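Local coordinates for putative uncharacterized protein (Pseudomonas phage 201phi2-1, PDB 3R4V) that is of unknown function but belongs to the phage tubulin-like proteins and holds guanosine-5'-diphosphate in a pocket, at residues L49-T53 against L66-Q70. Residues are numbered along the deposited sequence; the frame is centred on the assembly and turned at random.
Sequences LTKGT and LVRPQ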
loop_
_atom_site.group_PDB
_atom_site.type_symbol
_atom_site.label_atom_id
_atom_site.label_comp_id
_atom_site.label_asym_id
_atom_site.label_seq_id
_atom_site.Cartn_x
_atom_site.Cartn_y
_atom_site.Cartn_z
ATOM N N LEU A 49 -5.159 -1.155 18.586
ATOM C CA LEU A 49 -4.071 -0.209 18.829
ATOM C C LEU A 49 -2.965 -0.875 19.644
ATOM O O LEU A 49 -3.245 -1.521 20.656
ATOM C CB LEU A 49 -4.582 1.027 19.578
ATOM C CG LEU A 49 -5.802 1.722 18.966
ATOM C CD1 LEU A 49 -6.230 2.895 19.837
ATOM C CD2 LEU A 49 -5.521 2.176 17.542
ATOM N N THR A 50 -1.720 -0.727 19.186
ATOM C CA THR A 50 -0.575 -1.300 19.882
ATOM C C THR A 50 -0.385 -0.659 21.253
ATOM O O THR A 50 -0.808 0.476 21.491
ATOM C CB THR A 50 0.739 -1.157 19.071
ATOM O OG1 THR A 50 0.938 0.216 18.713
ATOM C CG2 THR A 50 0.683 -1.991 17.801
ATOM N N LYS A 51 0.248 -1.404 22.148
ATOM C CA LYS A 51 0.462 -0.959 23.518
ATOM C C LYS A 51 1.792 -0.219 23.668
ATOM O O LYS A 51 2.765 -0.514 22.966
ATOM C CB LYS A 51 0.414 -2.161 24.467
ATOM C CG LYS A 51 -0.993 -2.708 24.704
ATOM C CD LYS A 51 -1.016 -4.232 24.727
ATOM C CE LYS A 51 -0.023 -4.799 25.734
ATOM N NZ LYS A 51 -0.378 -4.452 27.138
ATOM N N GLY A 52 1.817 0.754 24.573
ATOM C CA GLY A 52 3.026 1.490 24.891
ATOM C C GLY A 52 3.604 2.332 23.771
ATOM O O GLY A 52 4.806 2.609 23.764
ATOM N N THR A 53 2.761 2.757 22.832
ATOM C CA THR A 53 3.244 3.484 21.661
ATOM C C THR A 53 2.642 4.876 21.496
ATOM O O THR A 53 2.807 5.497 20.448
ATOM C CB THR A 53 2.994 2.706 20.351
ATOM O OG1 THR A 53 1.630 2.270 20.304
ATOM C CG2 THR A 53 3.916 1.497 20.249
ATOM N N LEU A 66 9.345 -1.016 19.282
ATOM C CA LEU A 66 8.185 -1.043 20.175
ATOM C C LEU A 66 7.093 -1.971 19.660
ATOM O O LEU A 66 6.450 -2.675 20.441
ATOM C CB LEU A 66 7.614 0.363 20.336
ATOM C CG LEU A 66 8.551 1.281 21.123
ATOM C CD1 LEU A 66 8.040 2.713 21.140
ATOM C CD2 LEU A 66 8.702 0.734 22.515
ATOM N N VAL A 67 6.880 -1.971 18.349
ATOM C CA VAL A 67 5.752 -2.713 17.788
ATOM C C VAL A 67 6.103 -4.136 17.369
ATOM O O VAL A 67 5.245 -5.011 17.368
ATOM C CB VAL A 67 5.079 -1.956 16.622
ATOM C CG1 VAL A 67 4.676 -0.564 17.076
ATOM C CG2 VAL A 67 6.001 -1.888 15.406
ATOM N N ARG A 68 7.364 -4.370 17.023
ATOM C CA ARG A 68 7.781 -5.682 16.538
ATOM C C ARG A 68 7.346 -6.840 17.444
ATOM O O ARG A 68 6.796 -7.822 16.962
ATOM C CB ARG A 68 9.294 -5.719 16.270
ATOM C CG ARG A 68 9.816 -7.080 15.830
ATOM C CD ARG A 68 9.026 -7.575 14.625
ATOM N NE ARG A 68 9.490 -8.868 14.130
ATOM C CZ ARG A 68 8.892 -10.029 14.382
ATOM N NH1 ARG A 68 7.795 -10.073 15.131
ATOM N NH2 ARG A 68 9.393 -11.152 13.883
ATOM N N PRO A 69 7.578 -6.740 18.769
ATOM C CA PRO A 69 7.218 -7.902 19.587
ATOM C C PRO A 69 5.708 -8.131 19.682
ATOM O O PRO A 69 5.283 -9.190 20.143
ATOM C CB PRO A 69 7.792 -7.549 20.977
ATOM C CG PRO A 69 8.762 -6.410 20.726
ATOM C CD PRO A 69 8.181 -5.665 19.574
ATOM N N GLN A 70 4.916 -7.155 19.247
ATOM C CA GLN A 70 3.458 -7.234 19.325
ATOM C C GLN A 70 2.815 -7.809 18.074
ATOM O O GLN A 70 1.632 -8.133 18.069
ATOM C CB GLN A 70 2.857 -5.854 19.621
ATOM C CG GLN A 70 3.350 -5.238 20.942
ATOM C CD GLN A 70 2.803 -3.839 21.179
ATOM O OE1 GLN A 70 1.589 -3.632 21.236
ATOM N NE2 GLN A 70 3.698 -2.872 21.305
#
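The carboxamide of Gln-70 reads both backbone polar groups of Lys-51. Gln-70 OE1 accepts a nearly straight hydrogen bond (164°) from Lys-51 N at 2.8 Å, on an in-plane lone pair. Gln-70 NE2 gives a more bent bond to Lys-51 O, 3.0 Å away, meeting a lone pair in the carbonyl plane, although this oxygen is tilted from the plane of the Gln-70 amide. Gln-70 NE2 also reaches back to Leu-66 O (2.9 Å), approaching from above that carbonyl's plane. Three bonds thus fix the amide's rotation and assign its oxygen and nitrogen ends. The side chain runs out extended beyond CG (chi2 177°), which carries the amide across to the loop. There Gln-70 OE1 lies against Thr-50 CB at 3.4 Å, the two side chains crossing at about a right angle. Next to this polar patch, Thr-53 CG2 rests on Leu-66 CB and Val-67 CG1, 3.9 Å from each. Thr-50 OG1 donates to Thr-53 OG1 (2.7 Å), which is also hydrogen-bonded to Thr-33 O. The side chain of Val-67 lies about 10 Å from the bound guanosine-5'-diphosphate. The contact joins the loop after edge strand 46-49 to helix 60-67 and the 3-10 residues 68-70, while Val-67 also packs on Val-97, Leu-98 and Leu-101 of helix 95-108.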